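Carboxylase (Deinococcus radiodurans, PDB 5H80) probably catalyses the ATP-dependent carboxylation of biotin on a carrier domain, the first step of a biotin-dependent carboxylase reaction. Local coordinates at residues Leu155-Ile160 and Phe312-Ala317; Ala235-Val240 and Thr301-Val306; Leu252-Cys257 and Ala270-Leu275. All coordinates share one frame; numbering follows the deposited sequence.

Contact 1 of 3, residues Leu155-Ile160 and Phe312-Ala317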
# COMPACT_ATOMS: atom_id res chain seq x y z
N LEU A 155 -28.26 21.70 -17.80
CA LEU A 155 -28.18 20.24 -17.86
C LEU A 155 -29.15 19.45 -17.01
O LEU A 155 -29.08 18.19 -17.00
CB LEU A 155 -26.69 19.81 -17.52
CG LEU A 155 -25.60 19.61 -18.58
CD1 LEU A 155 -25.92 20.10 -19.94
CD2 LEU A 155 -24.24 20.12 -18.07
N GLY A 156 -30.04 20.09 -16.27
CA GLY A 156 -30.95 19.33 -15.39
C GLY A 156 -30.40 18.86 -14.04
O GLY A 156 -31.09 18.13 -13.28
N VAL A 157 -29.18 19.33 -13.67
CA VAL A 157 -28.50 18.94 -12.46
C VAL A 157 -28.98 19.87 -11.35
O VAL A 157 -28.81 21.13 -11.45
CB VAL A 157 -26.93 18.98 -12.59
CG1 VAL A 157 -26.31 18.69 -11.25
CG2 VAL A 157 -26.40 18.05 -13.68
N PRO A 158 -29.57 19.32 -10.24
CA PRO A 158 -30.07 20.16 -9.18
C PRO A 158 -29.03 20.91 -8.46
O PRO A 158 -27.91 20.36 -8.28
CB PRO A 158 -30.78 19.22 -8.21
CG PRO A 158 -30.84 17.94 -8.88
CD PRO A 158 -29.74 17.89 -9.88
N VAL A 159 -29.37 22.17 -8.17
CA VAL A 159 -28.61 23.04 -7.30
C VAL A 159 -29.43 23.57 -6.10
O VAL A 159 -30.66 23.62 -6.15
CB VAL A 159 -27.96 24.22 -8.09
CG1 VAL A 159 -27.18 23.76 -9.31
CG2 VAL A 159 -29.05 25.17 -8.57
N ILE A 160 -28.72 24.01 -5.10
CA ILE A 160 -29.28 24.46 -3.88
C ILE A 160 -30.12 25.71 -4.16
O ILE A 160 -29.69 26.57 -4.95
CB ILE A 160 -28.26 24.76 -2.80
CG1 ILE A 160 -27.54 23.45 -2.37
CG2 ILE A 160 -28.95 25.32 -1.57
CD1 ILE A 160 -26.51 23.62 -1.28
N PHE A 312 -30.12 14.93 -4.40
CA PHE A 312 -28.72 15.54 -4.42
C PHE A 312 -28.71 16.99 -4.98
O PHE A 312 -29.63 17.36 -5.79
CB PHE A 312 -27.66 14.59 -5.07
CG PHE A 312 -27.92 14.24 -6.46
CD1 PHE A 312 -27.52 15.05 -7.54
CD2 PHE A 312 -28.74 13.14 -6.81
CE1 PHE A 312 -27.78 14.72 -8.86
CE2 PHE A 312 -29.00 12.82 -8.11
CZ PHE A 312 -28.53 13.61 -9.18
N TYR A 313 -27.70 17.73 -4.59
CA TYR A 313 -27.51 19.16 -5.00
C TYR A 313 -26.03 19.30 -5.35
O TYR A 313 -25.20 19.00 -4.45
CB TYR A 313 -27.83 20.06 -3.86
CG TYR A 313 -29.24 19.91 -3.43
CD1 TYR A 313 -30.24 20.53 -4.13
CD2 TYR A 313 -29.59 19.08 -2.37
CE1 TYR A 313 -31.59 20.42 -3.75
CE2 TYR A 313 -30.95 18.90 -2.01
CZ TYR A 313 -31.93 19.57 -2.74
OH TYR A 313 -33.27 19.46 -2.48
N PHE A 314 -25.78 19.72 -6.58
CA PHE A 314 -24.41 20.15 -7.02
C PHE A 314 -23.95 21.36 -6.24
O PHE A 314 -24.65 22.41 -6.23
CB PHE A 314 -24.42 20.34 -8.53
CG PHE A 314 -23.15 20.97 -9.04
CD1 PHE A 314 -21.96 20.29 -8.93
CD2 PHE A 314 -23.16 22.23 -9.62
CE1 PHE A 314 -20.77 20.85 -9.38
CE2 PHE A 314 -21.97 22.76 -10.13
CZ PHE A 314 -20.77 22.08 -9.97
N ILE A 315 -22.81 21.30 -5.58
CA ILE A 315 -22.26 22.37 -4.77
C ILE A 315 -20.97 22.94 -5.32
O ILE A 315 -20.76 24.10 -5.07
CB ILE A 315 -22.12 22.13 -3.26
CG1 ILE A 315 -21.14 21.01 -2.82
CG2 ILE A 315 -23.49 21.91 -2.63
CD1 ILE A 315 -20.78 20.99 -1.32
N GLU A 316 -20.10 22.13 -5.96
CA GLU A 316 -18.76 22.66 -6.36
C GLU A 316 -18.17 21.75 -7.37
O GLU A 316 -18.23 20.50 -7.18
CB GLU A 316 -17.78 22.74 -5.14
CG GLU A 316 -16.53 23.59 -5.31
CD GLU A 316 -16.56 24.94 -4.61
OE1 GLU A 316 -17.61 25.28 -3.98
OE2 GLU A 316 -15.48 25.63 -4.67
N ALA A 317 -17.50 22.36 -8.35
CA ALA A 317 -16.68 21.66 -9.31
C ALA A 317 -15.23 22.08 -9.03
O ALA A 317 -14.87 23.28 -9.02
CB ALA A 317 -17.12 21.91 -10.72
O HOH W 1 -25.62 24.53 -5.41

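Contact 2 of 3, residues Ala235-Val240 and Thr301-Val306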
# COMPACT_ATOMS: atom_id res chain seq x y z
N ALA A 235 -27.56 16.23 5.47
CA ALA A 235 -26.93 15.67 4.28
C ALA A 235 -25.47 15.19 4.44
O ALA A 235 -24.67 15.64 5.27
CB ALA A 235 -27.01 16.64 3.16
N ARG A 236 -25.16 14.23 3.59
CA ARG A 236 -23.82 13.79 3.30
C ARG A 236 -23.13 14.51 2.10
O ARG A 236 -23.77 14.92 1.14
CB ARG A 236 -23.84 12.25 3.09
CG ARG A 236 -24.22 11.52 4.38
CD ARG A 236 -24.56 10.02 4.09
NE ARG A 236 -23.44 9.31 3.39
CZ ARG A 236 -23.43 8.01 3.11
NH1 ARG A 236 -24.51 7.21 3.41
NH2 ARG A 236 -22.44 7.48 2.44
N HIS A 237 -21.80 14.62 2.20
CA HIS A 237 -20.97 15.22 1.21
C HIS A 237 -20.46 14.07 0.42
O HIS A 237 -19.70 13.31 0.94
CB HIS A 237 -19.82 15.98 1.80
CG HIS A 237 -18.85 16.51 0.78
ND1 HIS A 237 -18.67 17.86 0.57
CD2 HIS A 237 -17.99 15.89 -0.08
CE1 HIS A 237 -17.81 18.05 -0.41
NE2 HIS A 237 -17.28 16.88 -0.73
N ILE A 238 -20.95 13.96 -0.79
CA ILE A 238 -20.52 12.88 -1.74
C ILE A 238 -20.04 13.48 -3.07
O ILE A 238 -20.71 14.30 -3.66
CB ILE A 238 -21.64 11.88 -1.94
CG1 ILE A 238 -22.17 11.25 -0.64
CG2 ILE A 238 -21.09 10.74 -2.77
CD1 ILE A 238 -23.27 10.15 -0.81
N GLU A 239 -18.84 13.09 -3.51
CA GLU A 239 -18.16 13.77 -4.63
C GLU A 239 -17.76 12.69 -5.59
O GLU A 239 -17.42 11.59 -5.18
CB GLU A 239 -16.96 14.58 -4.22
CG GLU A 239 -15.76 13.80 -3.56
CD GLU A 239 -14.71 14.71 -2.92
OE1 GLU A 239 -14.99 15.92 -2.64
OE2 GLU A 239 -13.60 14.26 -2.70
N VAL A 240 -17.69 13.08 -6.82
CA VAL A 240 -17.37 12.12 -7.90
C VAL A 240 -16.08 12.47 -8.56
O VAL A 240 -15.88 13.58 -8.98
CB VAL A 240 -18.50 12.03 -8.98
CG1 VAL A 240 -18.03 11.20 -10.10
CG2 VAL A 240 -19.82 11.56 -8.41
N THR A 301 -13.18 17.08 -9.75
CA THR A 301 -14.09 16.45 -8.84
C THR A 301 -15.40 17.31 -8.88
O THR A 301 -15.28 18.51 -8.85
CB THR A 301 -13.55 16.39 -7.48
OG1 THR A 301 -12.34 15.61 -7.49
CG2 THR A 301 -14.53 15.90 -6.41
N PHE A 302 -16.56 16.66 -8.85
CA PHE A 302 -17.84 17.27 -8.73
C PHE A 302 -18.42 16.86 -7.36
O PHE A 302 -18.63 15.64 -7.10
CB PHE A 302 -18.69 16.84 -9.88
CG PHE A 302 -18.18 17.30 -11.15
CD1 PHE A 302 -18.54 18.58 -11.61
CD2 PHE A 302 -17.17 16.59 -11.84
CE1 PHE A 302 -18.02 19.09 -12.80
CE2 PHE A 302 -16.60 17.13 -13.01
CZ PHE A 302 -17.06 18.36 -13.49
N GLU A 303 -18.66 17.86 -6.54
CA GLU A 303 -19.10 17.77 -5.11
C GLU A 303 -20.67 17.91 -5.02
O GLU A 303 -21.25 18.78 -5.68
CB GLU A 303 -18.43 18.68 -4.15
CG GLU A 303 -16.94 18.55 -4.19
CD GLU A 303 -16.26 19.49 -3.18
OE1 GLU A 303 -16.97 20.34 -2.59
OE2 GLU A 303 -15.05 19.34 -2.99
N PHE A 304 -21.26 17.07 -4.22
CA PHE A 304 -22.71 17.13 -3.98
C PHE A 304 -23.02 16.98 -2.49
O PHE A 304 -22.28 16.35 -1.73
CB PHE A 304 -23.42 15.98 -4.72
CG PHE A 304 -23.20 15.94 -6.15
CD1 PHE A 304 -24.09 16.54 -7.08
CD2 PHE A 304 -22.08 15.26 -6.71
CE1 PHE A 304 -23.95 16.47 -8.39
CE2 PHE A 304 -21.89 15.20 -8.13
CZ PHE A 304 -22.81 15.85 -8.99
N LEU A 305 -24.15 17.57 -2.08
CA LEU A 305 -24.83 17.24 -0.85
C LEU A 305 -26.01 16.32 -1.20
O LEU A 305 -26.76 16.54 -2.18
CB LEU A 305 -25.36 18.48 -0.10
CG LEU A 305 -24.28 19.49 0.36
CD1 LEU A 305 -24.98 20.66 1.04
CD2 LEU A 305 -23.27 18.78 1.20
N VAL A 306 -26.13 15.23 -0.42
CA VAL A 306 -27.07 14.23 -0.65
C VAL A 306 -27.91 13.91 0.62
O VAL A 306 -27.36 13.70 1.74
CB VAL A 306 -26.30 12.90 -1.14
CG1 VAL A 306 -27.29 11.76 -1.44
CG2 VAL A 306 -25.39 13.14 -2.34

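Contact 3 of 3, residues Leu252-Cys257 and Ala270-Leu275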
# COMPACT_ATOMS: atom_id res chain seq x y z
N LEU A 252 -13.96 7.57 -11.75
CA LEU A 252 -13.45 6.60 -10.70
C LEU A 252 -14.43 6.54 -9.49
O LEU A 252 -13.99 6.53 -8.32
CB LEU A 252 -11.99 6.84 -10.29
CG LEU A 252 -10.88 6.49 -11.25
CD1 LEU A 252 -11.01 5.03 -11.75
CD2 LEU A 252 -10.92 7.49 -12.32
N TRP A 253 -15.77 6.58 -9.75
CA TRP A 253 -16.78 6.47 -8.75
C TRP A 253 -16.70 7.63 -7.73
O TRP A 253 -16.21 8.72 -8.07
CB TRP A 253 -16.77 5.04 -8.04
CG TRP A 253 -17.04 3.96 -9.12
CD1 TRP A 253 -18.23 3.48 -9.55
CD2 TRP A 253 -16.03 3.17 -9.75
NE1 TRP A 253 -18.03 2.48 -10.46
CE2 TRP A 253 -16.70 2.28 -10.62
CE3 TRP A 253 -14.60 3.18 -9.70
CZ2 TRP A 253 -15.98 1.33 -11.41
CZ3 TRP A 253 -13.89 2.24 -10.55
CH2 TRP A 253 -14.59 1.34 -11.30
N GLU A 254 -17.05 7.37 -6.49
CA GLU A 254 -17.27 8.37 -5.50
C GLU A 254 -16.39 8.34 -4.30
O GLU A 254 -15.83 7.29 -3.91
CB GLU A 254 -18.73 8.42 -5.08
CG GLU A 254 -19.27 7.50 -4.00
CD GLU A 254 -19.25 6.00 -4.34
OE1 GLU A 254 -19.11 5.68 -5.53
OE2 GLU A 254 -19.43 5.27 -3.36
N ARG A 255 -16.48 9.42 -3.51
CA ARG A 255 -15.88 9.51 -2.15
C ARG A 255 -16.83 10.25 -1.25
O ARG A 255 -17.63 11.09 -1.77
CB ARG A 255 -14.57 10.31 -2.14
CG ARG A 255 -13.37 9.76 -2.81
CD ARG A 255 -12.16 10.69 -2.88
NE ARG A 255 -12.32 11.89 -3.70
CZ ARG A 255 -11.85 12.05 -4.91
NH1 ARG A 255 -11.16 11.09 -5.57
NH2 ARG A 255 -12.02 13.20 -5.50
N ASP A 256 -16.83 9.90 0.04
CA ASP A 256 -17.68 10.54 1.02
C ASP A 256 -16.80 11.19 2.02
O ASP A 256 -16.01 10.53 2.72
CB ASP A 256 -18.61 9.60 1.64
CG ASP A 256 -19.68 10.24 2.55
OD1 ASP A 256 -19.31 10.91 3.53
OD2 ASP A 256 -20.86 9.93 2.23
N CYS A 257 -17.01 12.48 2.13
CA CYS A 257 -16.18 13.34 2.98
C CYS A 257 -17.09 14.08 4.00
O CYS A 257 -16.86 15.27 4.31
CB CYS A 257 -15.48 14.36 2.18
SG CYS A 257 -14.53 13.70 0.76
N ALA A 270 -13.88 5.83 0.42
CA ALA A 270 -14.15 5.45 -0.99
C ALA A 270 -14.33 3.88 -0.83
O ALA A 270 -13.38 3.17 -0.33
CB ALA A 270 -13.13 5.86 -1.97
N PRO A 271 -15.52 3.35 -1.10
CA PRO A 271 -16.74 4.00 -1.50
C PRO A 271 -17.39 4.80 -0.42
O PRO A 271 -17.04 4.78 0.77
CB PRO A 271 -17.66 2.82 -1.83
CG PRO A 271 -17.22 1.73 -0.89
CD PRO A 271 -15.74 1.90 -0.77
N ALA A 272 -18.40 5.54 -0.83
CA ALA A 272 -19.36 6.03 0.13
C ALA A 272 -20.13 4.92 0.87
O ALA A 272 -20.85 4.20 0.15
CB ALA A 272 -20.36 6.94 -0.60
N PRO A 273 -20.01 4.82 2.19
CA PRO A 273 -20.70 3.68 2.91
C PRO A 273 -22.18 3.71 2.82
O PRO A 273 -22.79 4.81 2.90
CB PRO A 273 -20.14 3.68 4.30
CG PRO A 273 -18.97 4.63 4.29
CD PRO A 273 -19.08 5.54 3.10
N HIS A 274 -22.83 2.55 2.57
CA HIS A 274 -24.29 2.45 2.71
C HIS A 274 -25.01 3.34 1.68
O HIS A 274 -25.88 4.14 2.09
CB HIS A 274 -24.76 2.78 4.15
CG HIS A 274 -24.20 1.87 5.17
ND1 HIS A 274 -24.23 0.50 5.00
CD2 HIS A 274 -23.52 2.10 6.31
CE1 HIS A 274 -23.64 -0.07 6.03
NE2 HIS A 274 -23.13 0.87 6.80
N LEU A 275 -24.45 3.46 0.48
CA LEU A 275 -25.01 4.22 -0.60
C LEU A 275 -25.73 3.36 -1.60
O LEU A 275 -25.12 2.53 -2.33
CB LEU A 275 -23.91 4.95 -1.32
CG LEU A 275 -24.36 6.05 -2.38
CD1 LEU A 275 -25.20 7.21 -1.83
CD2 LEU A 275 -23.21 6.59 -3.21

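Contact 1 of 3, residues Leu155-Ile160 and Phe312-Ala317
Ile160 and Tyr313 meet at about a right angle: Ile160 CG1 rests against Tyr313 CB at 3.7 Å, while CD1 of the same isoleucine reaches on to Ile315 CG2. Isoleucine suits the place because its longer branch, CG1 then CD1, reaches two strand residues. Tyr313 CG, anti to the carbonyl carbon (chi1 -61°), places the ring beside the Val159 backbone, with Val159 C at the ring's edge, 3.7 Å from Tyr313 CD1.

On the other flank, Val157 CG1 is set opposite the backbone N (chi1 174°) and slants against Phe314 CB at 3.7 Å. The Phe314 ring then leads on to Val159 CG1 at its edge and to Ala152 of helix 145-154. Pro158 crosses Phe312 obliquely, its CD 3.9 Å from Phe312 CE1 and its CB within 3.3 Å of Phe312 O; that CB also faces Tyr313 CD1.

One direct backbone bond ties the segments, Phe314 N to Pro158 O at 2.8 Å, nearly straight at 162°. Proline has no N-H to give, yet its carbonyl remains a good acceptor, and here it serves the edge strand 312-318. A water adds a second polar link, accepting from Ile160 N and donating to Phe314 O. The chemistry is thus mainly hydrophobic, a loop laid on a sheet edge by apolar carbons, with the direct bond and the water bridge setting where the backbones meet.

Contact 2 of 3, residues Ala235-Val240 and Thr301-Val306
Strand 236-240 runs antiparallel to strand 301-306, their axes 4.5 Å apart at closest and 156° between directions. They are the two central strands of the four-stranded antiparallel sheet in the ATP-binding, ATP-grasp-type domain. Arg236-Val306, Ile238-Phe304 and Val240-Phe302 are hydrogen-bonded pairs, each with two N-H···O bonds; Val240 N to Phe302 O is 2.7 Å, and Phe302 N to Val240 O is longer at 3.2 Å. His237-Leu305 and Glu239-Glu303 are the non-hydrogen-bonded pairs between them.

The face of Ile238, Val240, Phe302, Phe304 and Val306 is largely apolar; Arg236 at its end turns its guanidinium away to Pro273 O. Ile238 CB lies 4.0 Å from Val306 CG2, and helix 277-293 covers Val240 and both phenylalanines. Branched and aromatic residues suit a sheet face buried under a helix.

The face of His237, Glu239 and Glu303 is mostly polar, with Leu305 beyond His237. Glu239 CG lies between the backbone N and the carbonyl carbon (chi1 62°), and the extended chain stands the carboxylate beside Glu303, OE1 only 3.4 Å from Glu303 OE2; the Lys265 amine bridges both oxygens, and Glu239 OE2 pairs with Arg255. Thr301 CG2 packs against Glu239 CB at 3.5 Å. An alanine here removes the acceptor of His237, whose ring would probably be freer to turn, with Arg255 losing its salt bridge and Lys265 left with Glu303 alone of the two.

His237 NE2 donates a hydrogen bond to Glu239 OE1 at 3.1 Å, in the imidazole plane but from above the carboxylate plane, while His237 CE1 lies 3.3 Å from Glu303 OE1, with ring and carboxylate planes 69° apart.

Contact 3 of 3, residues Leu252-Cys257 and Ala270-Leu275
The carboxylate of Glu254 meets Ala272 through one oxygen: Ala272 N donates to Glu254 OE2 at 2.7 Å, arriving on the anti side and 29° out of the carboxylate plane. Ala272 CB and Pro271 CB each come to 3.4 Å from Glu254 OE2, the first near the plane, the second displaced to the side from which Ala272 N comes. The other face is met by Leu275 CD2, 4.0 Å above OE2. OE1 forms a salt bridge with Arg280, so the group is gripped at both oxygens and its rotation is probably restricted.

Glu254 reaches the loop because CG sits between the backbone N and the carbonyl carbon (chi1 85°) and the chain bends again at chi2. A glutamate fits here: it is long enough to bend round to a backbone N-H and still answer an arginine. The peptide bond before Pro271 is cis, a form that proline tolerates better than other residues. Alanine's small methyl lets the loop lie close, with Ala272 CB 3.9 Å from Asp256 CB.

The Asp256 carboxylate is used beyond the loop, OD1 by Thr258 and Tyr472 and OD2 by Arg236. A buried glutamate on outer strand 249-256 of the ATP-grasp-type sheet thus holds, by accepting from its backbone, the loop that leads from strand 264-270 into helix 277-293; strand 236-245 pairs with the outer strand, and Trp331 of helix 325-332 packs on Ala270 and Pro271.

All three contacts bear on one antiparallel sheet of the ATP-binding domain. Contact 2 forms its middle, its centre about 9 Å from that of contact 1 and about 9 Å from that of contact 3; the centres of the outer two are about 17 Å apart. Strand 312-318 joins contact 1 to contact 2 through Tyr313 N to Leu305 O (2.9 Å) and, at a classic beta bulge of Ile315 and Glu316 opposite Glu303, through Glu303 N to Glu316 O. Contact 3 packs on contact 2 where Ile238 CG1 lies 3.4 Å from Asp256 OD2. Glu303 and Glu316, with Asn318, probably correspond to the metal-binding residues of biotin carboxylases.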